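Local coordinates for magnetosome protein MamA (PDB 3AS8) that probably serves as a tetratricopeptide-repeat scaffold of the magnetosome, recognising other copies of itself and so promoting assembly of a larger complex, at residues G144-E155 and A163-D174. Numbering follows the deposited sequence. Where two conformers were deposited one is given.
Sequences GKVHRAIAYSYE and ALPHFKKANELD
Gly144 and Ala170, their CA atoms 4.1 Å apart, mark one end of the antiparallel pairing of helical segments 144-155 and 163-174, whose axes run at 161° and approach to 7.7 Å, the helical hairpin of a tetratricopeptide repeat. Small residues permit this closeness: a side chain on Gly144 would run into Asp174, and Ala151 sets its CB squarely over the Phe167 ring, 3.4 Å from the centroid. Between these points two histidines meet edge to edge in a hydrogen bond between ND1 of His147 and ND1 of His166, 3.0 Å, in which either could be the donor. Aliphatic groups cover a face of each: Lys169 CG over His147, Ile150 CG2 over His166. Replacing His147 with an alanine would probably leave ND1 of His166 without this mate and open a gap between Lys169 and Leu173. A water bridges His166 NE2 and Tyr154 OH, giving the ring's other nitrogen a partner. On the flank, in one of two deposited conformers, Arg148 has CG anti to the backbone N (chi1 -179°) and a bend at chi3, bringing a guanidinium face over Ala170 CB; NH2 makes a weak, salt-bridging bond to Asp174 OD2. Arg148 NH2 also reaches Asn171 OD1, nearly straight, at 2.7 Å in the guanidinium plane.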
ATOM      1  N   GLY A 144      15.400  -8.403  -7.734  1.00 19.58           N
ATOM      2  CA  GLY A 144      16.092  -7.462  -8.590  1.00 20.90           C
ATOM      3  C   GLY A 144      15.619  -6.023  -8.587  1.00 20.77           C
ATOM      4  O   GLY A 144      16.445  -5.119  -8.588  1.00 20.75           O
ATOM      5  N   LYS A 145      14.293  -5.802  -8.545  1.00 18.91           N
ATOM      6  CA  LYS A 145      13.776  -4.442  -8.562  1.00 18.28           C
ATOM      7  C   LYS A 145      14.273  -3.697  -7.322  1.00 17.50           C
ATOM      8  O   LYS A 145      14.261  -2.448  -7.311  1.00 16.33           O
ATOM      9  CB  LYS A 145      12.224  -4.393  -8.677  1.00 19.16           C
ATOM     10  CG  LYS A 145      11.438  -4.800  -7.392  1.00 19.60           C
ATOM     11  CD  LYS A 145       9.895  -4.734  -7.617  1.00 21.58           C
ATOM     12  CE  LYS A 145       9.149  -5.107  -6.394  1.00 21.92           C
ATOM     13  NZ  LYS A 145       7.671  -4.858  -6.512  1.00 17.55           N
ATOM     14  N   VAL A 146      14.578  -4.413  -6.225  1.00 16.55           N
ATOM     15  CA  VAL A 146      14.976  -3.703  -5.013  1.00 15.84           C
ATOM     16  C   VAL A 146      16.434  -3.196  -5.194  1.00 16.96           C
ATOM     17  O   VAL A 146      16.776  -2.048  -4.862  1.00 16.94           O
ATOM     18  CB  VAL A 146      14.830  -4.549  -3.731  1.00 17.53           C
ATOM     19  CG1 VAL A 146      15.273  -3.638  -2.471  1.00 17.07           C
ATOM     20  CG2 VAL A 146      13.437  -5.002  -3.618  1.00 15.94           C
ATOM     21  N   HIS A 147      17.313  -4.045  -5.716  1.00 16.26           N
ATOM     22  CA  HIS A 147      18.678  -3.527  -6.000  1.00 17.01           C
ATOM     23  C   HIS A 147      18.665  -2.366  -6.983  1.00 18.31           C
ATOM     24  O   HIS A 147      19.470  -1.448  -6.873  1.00 18.10           O
ATOM     25  CB  HIS A 147      19.549  -4.620  -6.556  1.00 16.05           C
ATOM     26  CG  HIS A 147      20.094  -5.544  -5.504  1.00 15.76           C
ATOM     27  ND1 HIS A 147      21.193  -5.210  -4.739  1.00 18.52           N
ATOM     28  CD2 HIS A 147      19.715  -6.787  -5.103  1.00 18.94           C
ATOM     29  CE1 HIS A 147      21.466  -6.206  -3.910  1.00 23.06           C
ATOM     30  NE2 HIS A 147      20.574  -7.170  -4.108  1.00 22.44           N
ATOM     31  N   ARG A 148      17.792  -2.450  -7.981  1.00 17.51           N
ATOM     32  CA  ARG A 148      17.657  -1.396  -8.982  0.50 18.48           C
ATOM     33  C   ARG A 148      17.213  -0.085  -8.312  1.00 18.01           C
ATOM     34  O   ARG A 148      17.767   0.971  -8.558  1.00 16.77           O
ATOM     35  CB  ARG A 148      16.712  -1.846 -10.087  0.50 19.11           C
ATOM     36  CG  ARG A 148      16.498  -0.867 -11.218  0.50 20.22           C
ATOM     37  CD  ARG A 148      16.184  -1.578 -12.575  0.50 23.39           C
ATOM     38  NE  ARG A 148      16.753  -2.932 -12.807  0.50 20.27           N
ATOM     39  CZ  ARG A 148      17.854  -3.232 -13.513  0.50 22.19           C
ATOM     40  NH1 ARG A 148      18.636  -2.293 -14.013  0.50 26.46           N
ATOM     41  NH2 ARG A 148      18.217  -4.500 -13.664  0.50 21.18           N
ATOM     42  N   ALA A 149      16.230  -0.170  -7.432  1.00 16.99           N
ATOM     43  CA  ALA A 149      15.735   0.998  -6.719  1.00 17.48           C
ATOM     44  C   ALA A 149      16.897   1.577  -5.868  1.00 16.25           C
ATOM     45  O   ALA A 149      17.090   2.789  -5.800  1.00 14.15           O
ATOM     46  CB  ALA A 149      14.483   0.636  -5.817  1.00 15.64           C
ATOM     47  N   ILE A 150      17.689   0.722  -5.264  1.00 16.61           N
ATOM     48  CA  ILE A 150      18.784   1.199  -4.402  1.00 17.13           C
ATOM     49  C   ILE A 150      19.860   1.870  -5.273  1.00 17.87           C
ATOM     50  O   ILE A 150      20.381   2.932  -4.925  1.00 16.34           O
ATOM     51  CB  ILE A 150      19.475   0.047  -3.621  1.00 18.00           C
ATOM     52  CG1 ILE A 150      18.656  -0.428  -2.448  1.00 15.98           C
ATOM     53  CG2 ILE A 150      20.865   0.523  -3.014  1.00 17.45           C
ATOM     54  CD1 ILE A 150      19.150  -1.925  -2.035  1.00 17.95           C
ATOM     55  N   ALA A 151      20.170   1.252  -6.423  1.00 17.25           N
ATOM     56  CA  ALA A 151      21.126   1.843  -7.413  1.00 17.60           C
ATOM     57  C   ALA A 151      20.722   3.233  -7.820  1.00 19.07           C
ATOM     58  O   ALA A 151      21.516   4.172  -7.836  1.00 18.80           O
ATOM     59  CB  ALA A 151      21.195   0.955  -8.673  1.00 18.65           C
ATOM     60  N   TYR A 152      19.453   3.394  -8.170  1.00 20.45           N
ATOM     61  CA  TYR A 152      18.936   4.701  -8.594  1.00 19.99           C
ATOM     62  C   TYR A 152      19.003   5.747  -7.466  1.00 18.81           C
ATOM     63  O   TYR A 152      19.305   6.879  -7.715  1.00 19.91           O
ATOM     64  CB  TYR A 152      17.513   4.564  -9.204  1.00 21.74           C
ATOM     65  CG  TYR A 152      17.040   5.827  -9.926  1.00 30.65           C
ATOM     66  CD1 TYR A 152      17.929   6.560 -10.730  1.00 36.42           C
ATOM     67  CD2 TYR A 152      15.696   6.305  -9.811  1.00 38.69           C
ATOM     68  CE1 TYR A 152      17.545   7.704 -11.379  1.00 40.73           C
ATOM     69  CE2 TYR A 152      15.289   7.478 -10.494  1.00 41.43           C
ATOM     70  CZ  TYR A 152      16.233   8.158 -11.269  1.00 42.86           C
ATOM     71  OH  TYR A 152      15.935   9.311 -11.936  1.00 49.06           O
ATOM     72  N   SER A 153      18.748   5.365  -6.223  1.00 18.03           N
ATOM     73  CA  SER A 153      18.770   6.332  -5.144  1.00 18.29           C
ATOM     74  C   SER A 153      20.247   6.808  -4.968  1.00 17.50           C
ATOM     75  O   SER A 153      20.525   7.977  -4.806  1.00 17.23           O
ATOM     76  CB  SER A 153      18.242   5.695  -3.883  1.00 18.75           C
ATOM     77  OG  SER A 153      16.845   5.365  -3.875  1.00 19.16           O
ATOM     78  N   TYR A 154      21.190   5.872  -5.023  1.00 17.17           N
ATOM     79  CA  TYR A 154      22.576   6.232  -4.928  1.00 17.19           C
ATOM     80  C   TYR A 154      22.948   7.183  -6.074  1.00 18.71           C
ATOM     81  O   TYR A 154      23.596   8.208  -5.845  1.00 18.56           O
ATOM     82  CB  TYR A 154      23.463   5.020  -4.889  1.00 16.17           C
ATOM     83  CG  TYR A 154      23.724   4.360  -3.532  1.00 16.96           C
ATOM     84  CD1 TYR A 154      24.308   5.053  -2.460  1.00 17.68           C
ATOM     85  CD2 TYR A 154      23.506   3.010  -3.377  1.00 20.00           C
ATOM     86  CE1 TYR A 154      24.573   4.405  -1.226  1.00 19.63           C
ATOM     87  CE2 TYR A 154      23.761   2.371  -2.204  1.00 19.46           C
ATOM     88  CZ  TYR A 154      24.292   3.067  -1.115  1.00 15.92           C
ATOM     89  OH  TYR A 154      24.501   2.327  -0.003  1.00 21.45           O
ATOM     90  N   GLU A 155      22.543   6.860  -7.309  1.00 18.62           N
ATOM     91  CA  GLU A 155      22.940   7.662  -8.445  1.00 20.70           C
ATOM     92  C   GLU A 155      22.451   9.082  -8.312  1.00 20.60           C
ATOM     93  O   GLU A 155      23.161   9.988  -8.682  1.00 22.44           O
ATOM     94  CB  GLU A 155      22.451   7.002  -9.731  1.00 22.58           C
ATOM     95  CG  GLU A 155      22.671   7.714 -11.046  1.00 25.21           C
ATOM     96  CD  GLU A 155      22.227   6.791 -12.217  1.00 32.91           C
ATOM     97  OE1 GLU A 155      21.129   7.045 -12.804  1.00 33.96           O
ATOM     98  OE2 GLU A 155      22.931   5.780 -12.510  1.00 30.52           O
ATOM     99  N   ALA A 163      26.459   2.860  -6.672  1.00 15.82           N
ATOM    100  CA  ALA A 163      25.346   2.390  -7.539  1.00 16.16           C
ATOM    101  C   ALA A 163      25.667   1.167  -8.386  1.00 15.84           C
ATOM    102  O   ALA A 163      24.887   0.226  -8.463  1.00 15.58           O
ATOM    103  CB  ALA A 163      24.786   3.548  -8.428  1.00 14.62           C
ATOM    104  N   LEU A 164      26.861   1.135  -8.947  1.00 16.42           N
ATOM    105  CA  LEU A 164      27.208   0.153  -9.976  1.00 15.83           C
ATOM    106  C   LEU A 164      27.019  -1.302  -9.553  1.00 17.43           C
ATOM    107  O   LEU A 164      26.368  -2.108 -10.294  1.00 17.43           O
ATOM    108  CB  LEU A 164      28.633   0.499 -10.509  1.00 17.06           C
ATOM    109  CG  LEU A 164      29.264  -0.515 -11.495  1.00 17.82           C
ATOM    110  CD1 LEU A 164      28.404  -0.527 -12.766  1.00 17.30           C
ATOM    111  CD2 LEU A 164      30.738  -0.260 -11.811  1.00 13.98           C
ATOM    112  N   PRO A 165      27.549  -1.702  -8.374  1.00 19.05           N
ATOM    113  CA  PRO A 165      27.334  -3.078  -7.917  1.00 19.75           C
ATOM    114  C   PRO A 165      25.855  -3.446  -7.768  1.00 19.05           C
ATOM    115  O   PRO A 165      25.482  -4.585  -7.996  1.00 18.33           O
ATOM    116  CB  PRO A 165      28.034  -3.159  -6.521  1.00 21.61           C
ATOM    117  CG  PRO A 165      28.561  -1.851  -6.250  1.00 23.95           C
ATOM    118  CD  PRO A 165      28.373  -0.918  -7.449  1.00 20.48           C
ATOM    119  N   HIS A 166      25.016  -2.480  -7.363  1.00 17.44           N
ATOM    120  CA  HIS A 166      23.570  -2.704  -7.308  1.00 15.79           C
ATOM    121  C   HIS A 166      22.906  -2.896  -8.688  1.00 16.83           C
ATOM    122  O   HIS A 166      22.043  -3.748  -8.871  1.00 16.85           O
ATOM    123  CB  HIS A 166      22.928  -1.631  -6.476  1.00 15.08           C
ATOM    124  CG  HIS A 166      23.262  -1.751  -5.005  1.00 12.90           C
ATOM    125  ND1 HIS A 166      22.745  -2.744  -4.198  1.00 14.53           N
ATOM    126  CD2 HIS A 166      24.006  -0.963  -4.193  1.00 16.41           C
ATOM    127  CE1 HIS A 166      23.176  -2.570  -2.956  1.00 19.32           C
ATOM    128  NE2 HIS A 166      23.951  -1.494  -2.928  1.00 18.18           N
ATOM    129  N   PHE A 167      23.294  -2.101  -9.668  1.00 15.19           N
ATOM    130  CA  PHE A 167      22.817  -2.341 -11.023  1.00 16.54           C
ATOM    131  C   PHE A 167      23.202  -3.724 -11.511  1.00 18.10           C
ATOM    132  O   PHE A 167      22.421  -4.360 -12.197  1.00 18.83           O
ATOM    133  CB  PHE A 167      23.357  -1.265 -11.994  1.00 16.67           C
ATOM    134  CG  PHE A 167      22.609   0.073 -11.922  1.00 16.97           C
ATOM    135  CD1 PHE A 167      21.287   0.173 -12.337  1.00 20.11           C
ATOM    136  CD2 PHE A 167      23.280   1.252 -11.584  1.00 15.05           C
ATOM    137  CE1 PHE A 167      20.602   1.381 -12.277  1.00 20.98           C
ATOM    138  CE2 PHE A 167      22.623   2.480 -11.600  1.00 15.48           C
ATOM    139  CZ  PHE A 167      21.265   2.557 -11.894  1.00 16.67           C
ATOM    140  N   LYS A 168      24.433  -4.145 -11.240  1.00 18.84           N
ATOM    141  CA  LYS A 168      24.893  -5.419 -11.755  1.00 20.32           C
ATOM    142  C   LYS A 168      24.111  -6.550 -11.077  1.00 20.83           C
ATOM    143  O   LYS A 168      23.692  -7.533 -11.699  1.00 18.72           O
ATOM    144  CB  LYS A 168      26.387  -5.557 -11.469  1.00 22.64           C
ATOM    145  CG  LYS A 168      27.294  -4.686 -12.414  1.00 23.05           C
ATOM    146  CD  LYS A 168      28.769  -5.019 -12.140  1.00 28.72           C
ATOM    147  CE  LYS A 168      29.711  -4.456 -13.187  1.00 29.26           C
ATOM    148  NZ  LYS A 168      31.111  -4.476 -12.727  1.00 26.18           N
ATOM    149  N   LYS A 169      23.906  -6.427  -9.758  1.00 19.09           N
ATOM    150  CA  LYS A 169      23.174  -7.443  -9.059  1.00 19.92           C
ATOM    151  C   LYS A 169      21.719  -7.565  -9.511  1.00 19.90           C
ATOM    152  O   LYS A 169      21.173  -8.695  -9.644  1.00 20.84           O
ATOM    153  CB  LYS A 169      23.221  -7.145  -7.546  1.00 21.46           C
ATOM    154  CG  LYS A 169      22.644  -8.219  -6.719  1.00 27.81           C
ATOM    155  CD  LYS A 169      23.429  -9.500  -6.851  1.00 30.52           C
ATOM    156  CE  LYS A 169      23.087 -10.406  -5.754  1.00 36.22           C
ATOM    157  NZ  LYS A 169      23.530 -11.784  -6.085  1.00 40.74           N
ATOM    158  N   ALA A 170      21.053  -6.424  -9.673  1.00 17.78           N
ATOM    159  CA  ALA A 170      19.701  -6.382 -10.251  1.00 18.47           C
ATOM    160  C   ALA A 170      19.642  -7.110 -11.597  1.00 20.19           C
ATOM    161  O   ALA A 170      18.700  -7.886 -11.832  1.00 20.61           O
ATOM    162  CB  ALA A 170      19.223  -4.949 -10.414  1.00 17.19           C
ATOM    163  N   ASN A 171      20.642  -6.905 -12.454  1.00 21.11           N
ATOM    164  CA  ASN A 171      20.616  -7.578 -13.755  1.00 24.35           C
ATOM    165  C   ASN A 171      20.774  -9.091 -13.556  1.00 25.12           C
ATOM    166  O   ASN A 171      20.137  -9.857 -14.246  1.00 26.22           O
ATOM    167  CB  ASN A 171      21.736  -7.070 -14.726  1.00 24.52           C
ATOM    168  CG  ASN A 171      21.561  -5.620 -15.127  1.00 24.41           C
ATOM    169  OD1 ASN A 171      20.451  -5.100 -15.123  1.00 30.72           O
ATOM    170  ND2 ASN A 171      22.633  -4.969 -15.468  1.00 24.33           N
ATOM    171  N   GLU A 172      21.692  -9.509 -12.688  1.00 25.77           N
ATOM    172  CA  GLU A 172      21.885 -10.943 -12.383  1.00 28.14           C
ATOM    173  C   GLU A 172      20.577 -11.566 -11.856  1.00 29.56           C
ATOM    174  O   GLU A 172      20.141 -12.606 -12.336  1.00 28.46           O
ATOM    175  CB  GLU A 172      23.065 -11.108 -11.436  1.00 29.07           C
ATOM    176  CG  GLU A 172      23.348 -12.472 -10.856  1.00 37.22           C
ATOM    177  CD  GLU A 172      24.660 -12.476 -10.006  1.00 42.79           C
ATOM    178  OE1 GLU A 172      24.737 -11.706  -9.024  1.00 45.07           O
ATOM    179  OE2 GLU A 172      25.623 -13.225 -10.354  1.00 49.30           O
ATOM    180  N   LEU A 173      19.925 -10.876 -10.915  1.00 28.53           N
ATOM    181  CA  LEU A 173      18.670 -11.360 -10.371  1.00 30.02           C
ATOM    182  C   LEU A 173      17.481 -11.392 -11.352  1.00 32.46           C
ATOM    183  O   LEU A 173      16.646 -12.317 -11.276  1.00 31.96           O
ATOM    184  CB  LEU A 173      18.291 -10.560  -9.093  1.00 29.51           C
ATOM    185  CG  LEU A 173      19.276 -10.689  -7.923  1.00 28.66           C
ATOM    186  CD1 LEU A 173      18.902  -9.696  -6.759  1.00 25.57           C
ATOM    187  CD2 LEU A 173      19.341 -12.126  -7.423  1.00 29.67           C
ATOM    188  N   ASP A 174      17.358 -10.366 -12.209  1.00 35.93           N
ATOM    189  CA  ASP A 174      16.273 -10.292 -13.198  1.00 38.48           C
ATOM    190  C   ASP A 174      16.369 -11.399 -14.245  1.00 39.39           C
ATOM    191  O   ASP A 174      15.341 -11.886 -14.763  1.00 41.46           O
ATOM    192  CB  ASP A 174      16.277  -8.931 -13.919  1.00 39.17           C
ATOM    193  CG  ASP A 174      15.646  -7.818 -13.091  1.00 42.47           C
ATOM    194  OD1 ASP A 174      15.074  -8.030 -11.987  1.00 47.74           O
ATOM    195  OD2 ASP A 174      15.724  -6.679 -13.551  1.00 47.48           O
TER
HETATM  196  O   HOH W   1      14.388 -10.001  -9.920  1.00 28.90           O
HETATM  197  O   HOH W   2      25.291  -0.491  -0.455  1.00 26.58           O